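Local coordinates for protein cellobiose 2-epimerase (Ruminococcus albus, PDB 3VW5) that catalyses the reversible epimerisation of cellobiose to 4-O-beta-D-glucopyranosyl-D-mannose, acting on the unmodified sugar, at residues I53-S58 with M378-I383; I85-G90 with L132-R137; E166-N171 with G367-P372; K177-I182 with G210-I215; E352-F355 with P359-Y362. The protein carries 2 engineered substitutions. All coordinates share one frame; numbering follows the deposited sequence.

Contact 1. Residues I53-S58 with M378-I383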
# COMPACT_ATOMS: atom_id res chain seq x y z
N ILE A 53 -4.79 7.75 -4.11
CA ILE A 53 -6.02 8.09 -4.80
C ILE A 53 -5.83 7.89 -6.31
O ILE A 53 -6.63 7.21 -6.96
CB ILE A 53 -6.49 9.50 -4.45
CG1 ILE A 53 -6.85 9.54 -2.98
CG2 ILE A 53 -7.69 9.92 -5.30
CD1 ILE A 53 -7.01 10.95 -2.40
N LEU A 54 -4.75 8.45 -6.86
CA LEU A 54 -4.40 8.27 -8.28
C LEU A 54 -4.35 6.79 -8.63
O LEU A 54 -4.98 6.35 -9.60
CB LEU A 54 -3.08 8.96 -8.65
CG LEU A 54 -2.61 8.78 -10.11
CD1 LEU A 54 -3.73 9.03 -11.11
CD2 LEU A 54 -1.40 9.64 -10.45
N TRP A 55 -3.64 6.00 -7.84
CA TRP A 55 -3.61 4.58 -8.09
C TRP A 55 -5.03 3.99 -8.09
O TRP A 55 -5.38 3.16 -8.92
CB TRP A 55 -2.72 3.81 -7.09
CG TRP A 55 -2.77 2.34 -7.41
CD1 TRP A 55 -1.94 1.65 -8.25
CD2 TRP A 55 -3.74 1.38 -6.94
NE1 TRP A 55 -2.31 0.33 -8.32
CE2 TRP A 55 -3.42 0.14 -7.53
CE3 TRP A 55 -4.84 1.45 -6.08
CZ2 TRP A 55 -4.16 -1.01 -7.29
CZ3 TRP A 55 -5.58 0.30 -5.84
CH2 TRP A 55 -5.24 -0.91 -6.44
N PHE A 56 -5.83 4.44 -7.13
CA PHE A 56 -7.14 3.87 -6.91
C PHE A 56 -8.10 4.15 -8.05
O PHE A 56 -8.78 3.23 -8.53
CB PHE A 56 -7.74 4.43 -5.63
CG PHE A 56 -9.21 4.17 -5.50
CD1 PHE A 56 -9.66 2.91 -5.16
CD2 PHE A 56 -10.12 5.18 -5.71
CE1 PHE A 56 -10.99 2.66 -5.04
CE2 PHE A 56 -11.47 4.94 -5.57
CZ PHE A 56 -11.91 3.68 -5.23
N TYR A 57 -8.17 5.40 -8.47
CA TYR A 57 -9.08 5.72 -9.57
C TYR A 57 -8.61 5.08 -10.85
O TYR A 57 -9.41 4.47 -11.58
CB TYR A 57 -9.27 7.22 -9.72
CG TYR A 57 -10.30 7.76 -8.76
CD1 TYR A 57 -11.62 7.28 -8.79
CD2 TYR A 57 -9.98 8.74 -7.83
CE1 TYR A 57 -12.57 7.76 -7.93
CE2 TYR A 57 -10.93 9.23 -6.96
CZ TYR A 57 -12.23 8.74 -7.01
OH TYR A 57 -13.17 9.23 -6.14
N SER A 58 -7.31 5.18 -11.12
CA SER A 58 -6.78 4.54 -12.32
C SER A 58 -7.20 3.06 -12.37
O SER A 58 -7.64 2.57 -13.40
CB SER A 58 -5.25 4.73 -12.44
OG SER A 58 -4.87 6.10 -12.33
N MET A 378 -8.34 -4.32 -2.34
CA MET A 378 -8.96 -5.60 -1.97
C MET A 378 -10.22 -5.90 -2.79
O MET A 378 -10.42 -7.02 -3.26
CB MET A 378 -9.30 -5.63 -0.48
CG MET A 378 -9.95 -6.92 -0.01
SD MET A 378 -11.13 -6.58 1.31
CE MET A 378 -12.34 -5.56 0.45
N CYS A 379 -11.06 -4.89 -2.94
CA CYS A 379 -12.28 -5.08 -3.70
C CYS A 379 -11.93 -5.51 -5.12
O CYS A 379 -12.41 -6.55 -5.61
CB CYS A 379 -13.15 -3.83 -3.66
SG CYS A 379 -13.66 -3.38 -1.97
N MET A 380 -11.05 -4.73 -5.76
CA MET A 380 -10.65 -5.02 -7.13
C MET A 380 -9.93 -6.34 -7.29
O MET A 380 -10.15 -7.05 -8.28
CB MET A 380 -9.81 -3.88 -7.69
CG MET A 380 -10.56 -2.58 -7.62
SD MET A 380 -9.71 -1.16 -8.30
CE MET A 380 -9.65 -0.06 -6.87
N GLU A 381 -9.09 -6.70 -6.33
CA GLU A 381 -8.34 -7.94 -6.44
C GLU A 381 -9.26 -9.14 -6.34
O GLU A 381 -9.03 -10.17 -6.97
CB GLU A 381 -7.24 -8.02 -5.38
CG GLU A 381 -5.95 -7.29 -5.73
CD GLU A 381 -5.10 -8.01 -6.79
OE1 GLU A 381 -5.15 -9.27 -6.88
OE2 GLU A 381 -4.36 -7.31 -7.53
N VAL A 382 -10.31 -8.99 -5.54
CA VAL A 382 -11.26 -10.07 -5.27
C VAL A 382 -12.09 -10.29 -6.51
O VAL A 382 -12.25 -11.42 -6.99
CB VAL A 382 -12.20 -9.72 -4.10
CG1 VAL A 382 -13.43 -10.64 -4.11
CG2 VAL A 382 -11.47 -9.81 -2.76
N ILE A 383 -12.59 -9.17 -7.03
CA ILE A 383 -13.34 -9.16 -8.27
C ILE A 383 -12.53 -9.84 -9.37
O ILE A 383 -13.01 -10.75 -10.05
CB ILE A 383 -13.66 -7.71 -8.69
CG1 ILE A 383 -14.83 -7.17 -7.86
CG2 ILE A 383 -13.96 -7.64 -10.18
CD1 ILE A 383 -15.10 -5.71 -8.06

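Contact 2. Residues I85-G90 with L132-R137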
# COMPACT_ATOMS: atom_id res chain seq x y z
N ILE A 85 5.93 17.00 -7.53
CA ILE A 85 7.18 16.52 -8.05
C ILE A 85 8.26 17.60 -7.94
O ILE A 85 8.03 18.76 -8.30
CB ILE A 85 6.99 16.04 -9.50
CG1 ILE A 85 6.32 14.67 -9.49
CG2 ILE A 85 8.30 16.00 -10.24
CD1 ILE A 85 5.91 14.15 -10.83
N ASP A 86 9.42 17.22 -7.41
CA ASP A 86 10.56 18.12 -7.35
C ASP A 86 11.36 17.92 -8.63
O ASP A 86 12.17 17.00 -8.72
CB ASP A 86 11.41 17.85 -6.11
CG ASP A 86 12.49 18.90 -5.91
OD1 ASP A 86 12.78 19.65 -6.87
OD2 ASP A 86 13.06 18.99 -4.79
N TYR A 87 11.13 18.77 -9.62
CA TYR A 87 11.75 18.62 -10.92
C TYR A 87 13.21 18.98 -10.85
O TYR A 87 14.04 18.42 -11.58
CB TYR A 87 11.02 19.45 -11.98
CG TYR A 87 9.68 18.84 -12.36
CD1 TYR A 87 9.62 17.68 -13.13
CD2 TYR A 87 8.49 19.42 -11.93
CE1 TYR A 87 8.40 17.12 -13.48
CE2 TYR A 87 7.26 18.86 -12.27
CZ TYR A 87 7.22 17.72 -13.04
OH TYR A 87 6.00 17.16 -13.38
N GLU A 88 13.53 19.90 -9.94
CA GLU A 88 14.88 20.39 -9.77
C GLU A 88 15.83 19.38 -9.09
O GLU A 88 16.91 19.08 -9.60
CB GLU A 88 14.84 21.71 -9.02
CG GLU A 88 16.21 22.27 -8.69
CD GLU A 88 16.14 23.58 -7.93
OE1 GLU A 88 15.00 24.09 -7.73
OE2 GLU A 88 17.22 24.11 -7.54
N TYR A 89 15.44 18.83 -7.94
CA TYR A 89 16.30 17.86 -7.25
C TYR A 89 15.89 16.42 -7.54
O TYR A 89 16.69 15.51 -7.36
CB TYR A 89 16.30 18.09 -5.74
CG TYR A 89 17.00 19.36 -5.27
CD1 TYR A 89 18.38 19.38 -5.04
CD2 TYR A 89 16.28 20.53 -5.04
CE1 TYR A 89 19.02 20.53 -4.61
CE2 TYR A 89 16.92 21.69 -4.61
CZ TYR A 89 18.29 21.68 -4.39
OH TYR A 89 18.95 22.83 -3.96
N GLY A 90 14.65 16.21 -7.97
CA GLY A 90 14.14 14.86 -8.15
C GLY A 90 13.17 14.39 -7.06
O GLY A 90 13.02 15.02 -6.02
N LEU A 132 3.97 7.99 -18.01
CA LEU A 132 5.03 6.97 -18.05
C LEU A 132 6.44 7.59 -17.97
O LEU A 132 7.32 7.10 -17.26
CB LEU A 132 4.91 6.12 -19.31
CG LEU A 132 5.98 5.03 -19.44
CD1 LEU A 132 5.73 3.92 -18.45
CD2 LEU A 132 5.99 4.47 -20.84
N ALA A 133 6.64 8.67 -18.71
CA ALA A 133 7.87 9.44 -18.57
C ALA A 133 8.13 9.86 -17.09
O ALA A 133 9.21 9.65 -16.55
CB ALA A 133 7.83 10.66 -19.50
N LEU A 134 7.13 10.45 -16.44
CA LEU A 134 7.26 10.83 -15.06
C LEU A 134 7.62 9.62 -14.19
O LEU A 134 8.43 9.70 -13.27
CB LEU A 134 5.97 11.45 -14.58
CG LEU A 134 5.95 12.98 -14.51
CD1 LEU A 134 6.96 13.56 -15.45
CD2 LEU A 134 4.54 13.49 -14.80
N ALA A 135 7.01 8.49 -14.50
CA ALA A 135 7.30 7.28 -13.76
C ALA A 135 8.78 6.92 -13.87
O ALA A 135 9.44 6.65 -12.85
CB ALA A 135 6.41 6.15 -14.23
N TYR A 136 9.31 6.93 -15.09
CA TYR A 136 10.72 6.61 -15.30
C TYR A 136 11.58 7.69 -14.67
O TYR A 136 12.63 7.39 -14.10
CB TYR A 136 11.03 6.49 -16.79
CG TYR A 136 10.68 5.16 -17.40
CD1 TYR A 136 11.41 4.03 -17.09
CD2 TYR A 136 9.60 5.02 -18.27
CE1 TYR A 136 11.10 2.81 -17.63
CE2 TYR A 136 9.27 3.81 -18.81
CZ TYR A 136 10.03 2.70 -18.49
OH TYR A 136 9.73 1.46 -19.03
N ARG A 137 11.14 8.94 -14.77
CA ARG A 137 11.89 10.03 -14.18
C ARG A 137 12.13 9.76 -12.69
O ARG A 137 13.24 9.98 -12.18
CB ARG A 137 11.18 11.38 -14.36
CG ARG A 137 12.02 12.52 -13.84
CD ARG A 137 11.27 13.83 -13.75
NE ARG A 137 11.97 14.90 -14.46
CZ ARG A 137 11.71 15.26 -15.72
NH1 ARG A 137 10.74 14.65 -16.43
NH2 ARG A 137 12.42 16.24 -16.28
O HOH W 1 13.55 15.37 -12.34

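Contact 3. Residues E166-N171 with G367-P372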
# COMPACT_ATOMS: atom_id res chain seq x y z
N GLU A 166 12.05 8.91 10.72
CA GLU A 166 10.74 9.08 11.36
C GLU A 166 9.72 8.85 10.26
O GLU A 166 10.07 8.95 9.08
CB GLU A 166 10.59 10.52 11.87
CG GLU A 166 10.84 10.71 13.36
CD GLU A 166 11.29 12.13 13.72
OE1 GLU A 166 10.67 13.12 13.22
OE2 GLU A 166 12.27 12.26 14.49
N ALA A 167 8.48 8.55 10.62
CA ALA A 167 7.42 8.42 9.60
C ALA A 167 7.20 6.98 9.16
O ALA A 167 6.08 6.58 8.84
CB ALA A 167 7.69 9.30 8.37
N LEU A 168 8.28 6.20 9.12
CA LEU A 168 8.16 4.75 9.00
C LEU A 168 8.47 4.04 10.33
O LEU A 168 8.14 2.86 10.50
CB LEU A 168 9.06 4.21 7.87
CG LEU A 168 8.62 4.46 6.42
CD1 LEU A 168 9.21 3.39 5.48
CD2 LEU A 168 7.09 4.54 6.27
N SER A 169 9.07 4.77 11.27
CA SER A 169 9.37 4.21 12.58
C SER A 169 8.09 3.94 13.36
O SER A 169 7.06 4.58 13.12
CB SER A 169 10.31 5.11 13.38
OG SER A 169 9.64 5.72 14.48
N GLU A 170 8.16 3.00 14.31
CA GLU A 170 6.97 2.54 15.03
C GLU A 170 6.99 2.94 16.50
O GLU A 170 6.04 3.58 16.97
CB GLU A 170 6.83 1.02 14.92
CG GLU A 170 5.59 0.58 14.15
CD GLU A 170 4.60 -0.17 15.02
OE1 GLU A 170 5.03 -0.79 16.03
OE2 GLU A 170 3.38 -0.11 14.71
N ASN A 171 8.04 2.55 17.22
CA ASN A 171 8.20 3.03 18.59
C ASN A 171 9.07 4.29 18.61
O ASN A 171 8.72 5.32 18.02
CB ASN A 171 8.78 1.96 19.52
CG ASN A 171 7.81 0.81 19.76
OD1 ASN A 171 6.59 0.96 19.58
ND2 ASN A 171 8.34 -0.34 20.16
N GLY A 367 -6.86 10.87 6.00
CA GLY A 367 -5.71 11.71 6.30
C GLY A 367 -4.49 11.25 5.53
O GLY A 367 -4.59 10.42 4.63
N PRO A 368 -3.31 11.78 5.90
CA PRO A 368 -2.08 11.44 5.19
C PRO A 368 -1.82 9.94 5.13
O PRO A 368 -1.24 9.48 4.16
CB PRO A 368 -0.99 12.15 6.01
CG PRO A 368 -1.71 13.24 6.70
CD PRO A 368 -3.05 12.66 7.05
N TRP A 369 -2.27 9.20 6.13
CA TRP A 369 -2.02 7.76 6.16
C TRP A 369 -3.24 6.85 5.91
O TRP A 369 -3.11 5.63 5.90
CB TRP A 369 -1.31 7.36 7.44
CG TRP A 369 0.14 7.69 7.42
CD1 TRP A 369 0.76 8.71 8.08
CD2 TRP A 369 1.17 7.00 6.69
NE1 TRP A 369 2.11 8.69 7.83
CE2 TRP A 369 2.39 7.65 6.97
CE3 TRP A 369 1.18 5.88 5.83
CZ2 TRP A 369 3.62 7.23 6.43
CZ3 TRP A 369 2.40 5.47 5.28
CH2 TRP A 369 3.60 6.15 5.59
N LYS A 370 -4.41 7.44 5.68
CA LYS A 370 -5.60 6.64 5.35
C LYS A 370 -6.31 7.13 4.08
O LYS A 370 -6.71 8.30 3.99
CB LYS A 370 -6.55 6.57 6.54
CG LYS A 370 -7.73 5.65 6.31
CD LYS A 370 -8.49 5.40 7.59
CE LYS A 370 -9.65 4.43 7.35
NZ LYS A 370 -10.69 5.03 6.50
N CYS A 371 -6.46 6.22 3.12
CA CYS A 371 -6.87 6.54 1.75
C CYS A 371 -7.71 5.39 1.16
O CYS A 371 -8.04 4.45 1.88
CB CYS A 371 -5.63 6.79 0.87
SG CYS A 371 -4.05 6.45 1.70
N PRO A 372 -8.06 5.46 -0.15
CA PRO A 372 -8.87 4.37 -0.72
C PRO A 372 -8.06 3.21 -1.26
O PRO A 372 -8.63 2.30 -1.85
CB PRO A 372 -9.63 5.06 -1.86
CG PRO A 372 -8.76 6.16 -2.27
CD PRO A 372 -7.96 6.61 -1.06

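Contact 4. Residues K177-I182 with G210-I215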
# COMPACT_ATOMS: atom_id res chain seq x y z
N LYS A 177 17.00 1.40 7.69
CA LYS A 177 16.37 0.64 6.62
C LYS A 177 15.13 -0.11 7.12
O LYS A 177 15.09 -0.53 8.27
CB LYS A 177 17.40 -0.31 6.01
CG LYS A 177 18.57 0.42 5.36
CD LYS A 177 19.66 -0.55 4.91
CE LYS A 177 20.75 0.18 4.10
NZ LYS A 177 22.14 -0.23 4.47
N THR A 178 14.12 -0.25 6.27
CA THR A 178 12.87 -0.90 6.67
C THR A 178 12.39 -1.90 5.62
O THR A 178 12.66 -1.71 4.43
CB THR A 178 11.74 0.13 6.87
OG1 THR A 178 11.19 0.49 5.60
CG2 THR A 178 12.26 1.36 7.58
N MET A 179 11.68 -2.94 6.04
CA MET A 179 11.12 -3.88 5.06
C MET A 179 10.03 -3.16 4.27
O MET A 179 9.83 -3.44 3.09
CB MET A 179 10.57 -5.16 5.69
CG MET A 179 9.28 -5.01 6.49
SD MET A 179 7.79 -5.46 5.55
CE MET A 179 8.53 -6.69 4.50
N ASN A 180 9.36 -2.23 4.93
CA ASN A 180 8.29 -1.45 4.35
C ASN A 180 8.68 -0.84 3.02
O ASN A 180 7.97 -0.95 2.03
CB ASN A 180 7.92 -0.33 5.30
CG ASN A 180 6.43 -0.13 5.41
OD1 ASN A 180 5.79 0.33 4.47
ND2 ASN A 180 5.88 -0.46 6.57
N ALA A 181 9.83 -0.17 3.01
CA ALA A 181 10.31 0.48 1.80
C ALA A 181 10.62 -0.53 0.70
O ALA A 181 10.29 -0.32 -0.46
CB ALA A 181 11.52 1.33 2.10
N ILE A 182 11.27 -1.64 1.06
CA ILE A 182 11.64 -2.62 0.04
C ILE A 182 10.37 -3.13 -0.64
O ILE A 182 10.25 -3.14 -1.86
CB ILE A 182 12.51 -3.76 0.62
CG1 ILE A 182 13.83 -3.22 1.18
CG2 ILE A 182 12.81 -4.82 -0.43
CD1 ILE A 182 14.68 -4.27 1.86
N GLY A 210 15.27 -10.45 -4.01
CA GLY A 210 16.36 -11.15 -3.35
C GLY A 210 16.57 -10.71 -1.91
O GLY A 210 16.80 -11.53 -1.01
N GLN A 211 16.47 -9.41 -1.68
CA GLN A 211 16.62 -8.87 -0.33
C GLN A 211 15.51 -9.38 0.59
O GLN A 211 15.76 -9.72 1.76
CB GLN A 211 16.64 -7.35 -0.35
CG GLN A 211 17.88 -6.76 -0.95
CD GLN A 211 18.18 -5.38 -0.42
OE1 GLN A 211 17.30 -4.51 -0.38
NE2 GLN A 211 19.43 -5.16 0.01
N MET A 212 14.29 -9.43 0.06
CA MET A 212 13.19 -10.00 0.81
C MET A 212 13.49 -11.44 1.18
O MET A 212 13.25 -11.84 2.32
CB MET A 212 11.87 -9.87 0.06
CG MET A 212 11.38 -8.41 -0.08
SD MET A 212 10.80 -7.60 1.41
CE MET A 212 9.56 -8.73 1.92
N ARG A 213 14.01 -12.23 0.23
CA ARG A 213 14.28 -13.65 0.49
C ARG A 213 15.52 -13.87 1.37
O ARG A 213 15.50 -14.67 2.30
CB ARG A 213 14.36 -14.45 -0.82
CG ARG A 213 15.49 -15.48 -0.84
CD ARG A 213 15.43 -16.51 -1.99
NE ARG A 213 15.61 -15.99 -3.35
CZ ARG A 213 16.70 -15.38 -3.83
NH1 ARG A 213 17.75 -15.16 -3.05
NH2 ARG A 213 16.73 -14.97 -5.09
N ASP A 214 16.59 -13.13 1.09
CA ASP A 214 17.87 -13.38 1.75
C ASP A 214 18.08 -12.64 3.09
O ASP A 214 18.79 -13.14 3.97
CB ASP A 214 19.02 -13.09 0.79
CG ASP A 214 19.01 -14.01 -0.42
OD1 ASP A 214 18.45 -15.13 -0.30
OD2 ASP A 214 19.57 -13.62 -1.48
N ILE A 215 17.47 -11.47 3.24
CA ILE A 215 17.65 -10.70 4.47
C ILE A 215 16.41 -10.65 5.36
O ILE A 215 16.48 -10.93 6.55
CB ILE A 215 18.09 -9.27 4.19
CG1 ILE A 215 19.31 -9.25 3.26
CG2 ILE A 215 18.40 -8.58 5.49
CD1 ILE A 215 19.90 -7.87 3.04

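Contact 5. Residues E352-F355 with P359-Y362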
# COMPACT_ATOMS: atom_id res chain seq x y z
N GLU A 352 -9.46 2.03 12.95
CA GLU A 352 -9.04 1.03 13.95
C GLU A 352 -10.18 0.59 14.88
O GLU A 352 -10.85 1.42 15.51
CB GLU A 352 -7.85 1.55 14.78
CG GLU A 352 -6.53 1.60 14.01
CD GLU A 352 -5.37 2.22 14.80
OE1 GLU A 352 -5.56 2.62 15.97
OE2 GLU A 352 -4.25 2.32 14.25
N VAL A 353 -10.40 -0.71 14.97
CA VAL A 353 -11.39 -1.23 15.90
C VAL A 353 -10.77 -2.26 16.83
O VAL A 353 -10.09 -3.18 16.37
CB VAL A 353 -12.59 -1.87 15.18
CG1 VAL A 353 -13.60 -2.33 16.21
CG2 VAL A 353 -13.21 -0.88 14.23
N THR A 354 -11.02 -2.11 18.14
CA THR A 354 -10.51 -3.03 19.17
C THR A 354 -11.01 -4.46 19.01
O THR A 354 -12.01 -4.72 18.33
CB THR A 354 -10.89 -2.58 20.62
OG1 THR A 354 -12.30 -2.73 20.82
CG2 THR A 354 -10.47 -1.14 20.91
N PHE A 355 -10.33 -5.38 19.68
CA PHE A 355 -10.70 -6.79 19.69
C PHE A 355 -12.14 -6.97 20.20
O PHE A 355 -12.82 -7.95 19.87
CB PHE A 355 -9.73 -7.53 20.59
CG PHE A 355 -9.85 -9.02 20.52
CD1 PHE A 355 -9.23 -9.72 19.50
CD2 PHE A 355 -10.58 -9.71 21.47
CE1 PHE A 355 -9.32 -11.09 19.43
CE2 PHE A 355 -10.68 -11.08 21.40
CZ PHE A 355 -10.05 -11.77 20.38
N PRO A 359 -14.63 1.23 17.99
CA PRO A 359 -13.73 2.01 17.14
C PRO A 359 -12.89 2.95 17.98
O PRO A 359 -13.40 3.44 18.98
CB PRO A 359 -14.70 2.82 16.24
CG PRO A 359 -15.99 2.05 16.27
CD PRO A 359 -16.04 1.47 17.68
N HIS A 360 -11.64 3.18 17.58
CA HIS A 360 -10.78 4.18 18.19
C HIS A 360 -11.25 5.52 17.68
O HIS A 360 -11.01 5.86 16.53
CB HIS A 360 -9.33 3.99 17.77
CG HIS A 360 -8.63 2.85 18.45
ND1 HIS A 360 -7.35 2.48 18.13
CD2 HIS A 360 -9.04 2.01 19.43
CE1 HIS A 360 -6.99 1.45 18.89
NE2 HIS A 360 -7.99 1.15 19.69
N ASP A 361 -11.89 6.29 18.54
CA ASP A 361 -12.48 7.55 18.13
C ASP A 361 -11.44 8.65 17.91
O ASP A 361 -11.80 9.81 17.71
CB ASP A 361 -13.56 7.99 19.14
CG ASP A 361 -12.96 8.47 20.49
OD1 ASP A 361 -13.71 9.14 21.25
OD2 ASP A 361 -11.77 8.20 20.79
N TYR A 362 -10.17 8.29 17.97
CA TYR A 362 -9.11 9.27 17.75
C TYR A 362 -8.35 9.08 16.43
O TYR A 362 -7.35 9.75 16.18
CB TYR A 362 -8.13 9.28 18.92
CG TYR A 362 -7.53 7.93 19.24
CD1 TYR A 362 -8.16 7.06 20.13
CD2 TYR A 362 -6.35 7.52 18.65
CE1 TYR A 362 -7.61 5.82 20.43
CE2 TYR A 362 -5.80 6.28 18.93
CZ TYR A 362 -6.42 5.44 19.82
OH TYR A 362 -5.85 4.21 20.10
O HOH W 2 -11.21 4.01 14.11

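Contact 1. Residues I53-S58 with M378-I383
Phe56 and Met380 reach one another through their torsions. In Phe56 CG is anti to the backbone N (chi1 166°), which swings the ring, with CD1 leading, toward helix 373-385. In Met380 the CB already heads for the other helix. Its chain runs out straight through SD (chi2 -178°) and then bends at chi3 (-121°), so that the terminal methyl is turned in among the aromatic carbons. Met380 CE lies 3.4 Å from Phe56 CD1 and 3.5 Å from Phe56 CE1, and the two side chains cross at about a right angle. The same methyl is 4.2 Å from Trp55 CZ3, and its approach to both rings is oblique. The contact is thus purely apolar, with one flexible thioether tip set against two rigid aromatic groups. A methionine suits this place because the helices stand well apart, with Phe56 CA and Met380 CA separated by 9.6 Å; a long, unbranched and easily polarised chain can span that interval and fit its end to the rings.

Within helix 47-64, Phe56 CD2 sits over the centre of the Tyr57 ring, and Ser58 OG bonds to Leu54 O at 2.7 Å. That oxygen also accepts from Ser58 N, the two donors arriving from opposite faces of the carbonyl plane, so the serine hydroxyl is satisfied inside a buried helix. Further out, Trp55 stacks on Tyr117 of helix 109-126, Tyr57 packs against helices 2-19 and 67-84, Cys379 touches helix 2-19, and Glu381 forms a salt bridge with Arg253 of helix 241-258.

Contact 2. Residues I85-G90 with L132-R137
Tyr87 leans against Leu134 and Arg137, and its side chain can be followed outward from CB. Its CG is anti to the carbonyl carbon (chi1 -74°), which lays the ring over Ile85, two residues earlier in the loop: CG2 of Ile85 lies 3.3 Å above the plane of the Tyr87 ring, over its centre. The ring's edge looks across to helix 129-145. Tyr87 CD1 is 3.9 Å from Arg137 NE, over one face of the guanidinium, and the two planes stand 83° apart. Next along the edge, Tyr87 CE1 comes within 4.3 Å of Leu134 CD1. At the tip, Tyr87 OH lies 4.2 Å from Leu134 CD2 and finds its polar partner in Lys81 O, at the end of helix 67-84.

Arginine serves two purposes here. One face of its guanidinium takes the ring edge, while Arg137 NE donates in plane to the O of water 1 at 2.7 Å. This water donates in turn to Tyr87 O, joining loop and helix. Beneath this surface layer Ile85 CD1 packs 3.9 Å from Leu134 CG. Within the loop, Asp86 OD1 accepts from Tyr89 N at 3.0 Å, an Asx motif, while its OD2 pairs with Arg158 and Lys107. Leu134 also touches helix 67-84 at Tyr77 and Lys81: the lateral packing of neighbouring helices, extended into a connecting loop, that builds an (alpha/alpha)6 barrel.

Contact 3. Residues E166-N171 with G367-P372
Trp369 meets Ala167 and Leu168 with the far end of its indole, CZ2 and CH2. The nearest approach is Ala167 O to Trp369 CZ2, at 3.5 Å; beside it Leu168 CD2 rests 3.9 Å from Trp369 CH2. Both partners come to the ring obliquely, and the leucine and tryptophan side chains cross at about a right angle. Trp369 has CG anti to the carbonyl carbon (chi1 -77°), which carries the benzene half of the indole outward to the loop 166-171, the direction in which its CB already points. A large, flat side chain suits this place because Ala167 CA and Trp369 CA are 10.1 Å apart, a distance of which the indole spans more than half.

In the second shell, Trp369 occupies the third position of a type I beta turn running from Gly367 to Lys370. Lys370 N bonds to Gly367 O at 3.2 Å, and Gly367 N returns a bond to Lys370 O at 3.3 Å. Glycine fits the first position well, since a CB there would run into Pro368 CD. Lys370, the last residue of the turn, reaches out to a salt bridge with Glu348 and a cation-pi contact with Trp303. Beyond it, Pro372 stands at the N-cap of helix 373-385 and packs on helix 47-64. On the other loop, Asn171 ND2 bonds to Asp293.

The chemistry is that of a light touch. An alkyl branch and a carbonyl oxygen meet aromatic carbons at van der Waals range; the contact probably rests mainly on dispersion and shape, and the buried surface is small.

Contact 4. Residues K177-I182 with G210-I215
Met179 and Ile182 pack against Met212, and all of this part is apolar. Met179 CE meets Met212 CE at 3.4 Å, two methyl ends approaching obliquely, each chain being bent beyond CG. In Ile182, CG1 beside the backbone N (chi1 -62°) leaves CG2 directed at Met212 CG, 3.9 Å away, and the two side chains slide past each other in opposite directions. Methionines suit a buried seam of this kind because their chains can fold to the shape of a branched neighbour.

A polar group also borders the seam: Ile182 CD1 lies 3.5 Å from Gln211 OE1, the two side chains crossing at about a right angle. Cutting Ile182 back to an alanine here would probably open a gap beside Met212 CG and SD and take away the alkyl cover over Gln211 OE1.

At the start of helix 179-196, Thr178 OG1 accepts from Ala181 N at 3.0 Å with a nearly straight geometry (164°), an N-cap, for which threonine's short hydroxyl is well fitted. In helix 199-216, Arg213 and Asp214 form a salt bridge.

The first turn of helix 179-196 thus packs on the end of helix 199-216, as in the antiparallel helical hairpins from which (alpha/alpha)6 barrels are assembled.

Contact 5. Residues E352-F355 with P359-Y362
Glu352 and His360 are joined twice. Through the backbone, His360 N donates to Glu352 O at 2.8 Å in a nearly straight bond (170°). Through the side chains, His360 ND1 donates to Glu352 OE1, also at 2.8 Å, using the anti lone pair of that oxygen; this bond is less straight (145°) and tilted from the imidazole plane, which stands 76° from that of the carboxylate. A histidine and a glutamate suit the pair because one offers a ring N-H and the other an extended chain ending in an acceptor. Water 2 adds a bridge, accepting from Glu352 N and donating to His360 O.

Packing surrounds these bonds. Thr354 CG2 lies 3.6 Å from His360 NE2, while Thr354 OG1 turns to Thr358 N in the short connection between the segments. Pro359 CA makes a C-H...O contact with Glu352 O at 3.4 Å, and Val353 CG2 reaches Pro359 CB at 4.5 Å. With a leucine in its place, the ring N-H of His360 would be lost and the Glu352 carboxylate would probably be free to turn away without its mate.

A single beta bridge, Val353 with Pro359, closes the loop after strand 352-353, which lies beside strand 296-302; the arrangement is a surface His-carboxylate pair.

Contact 1 pairs helix 47-64 with helix 373-385, near the two ends of the chain, and the other four contacts are nested inside the loop it closes. Contact 2 comes next, then contact 4, which lies within the loop closed by contact 3, as does contact 5. Contacts 1 and 3 touch, where Pro372 at the start of helix 373-385 meets Ile53 and Phe56; contacts 3 and 4 touch through Leu168 with Thr178 and Asn180. Contacts 2 and 5 are the farthest apart, their centres about 38 Å from each other. The loops 166-171 and 367-372 of contact 3 thus connect two helix packings of the (alpha/alpha)6 barrel, one of which brings an early helix, 47-64, against the last, 373-385.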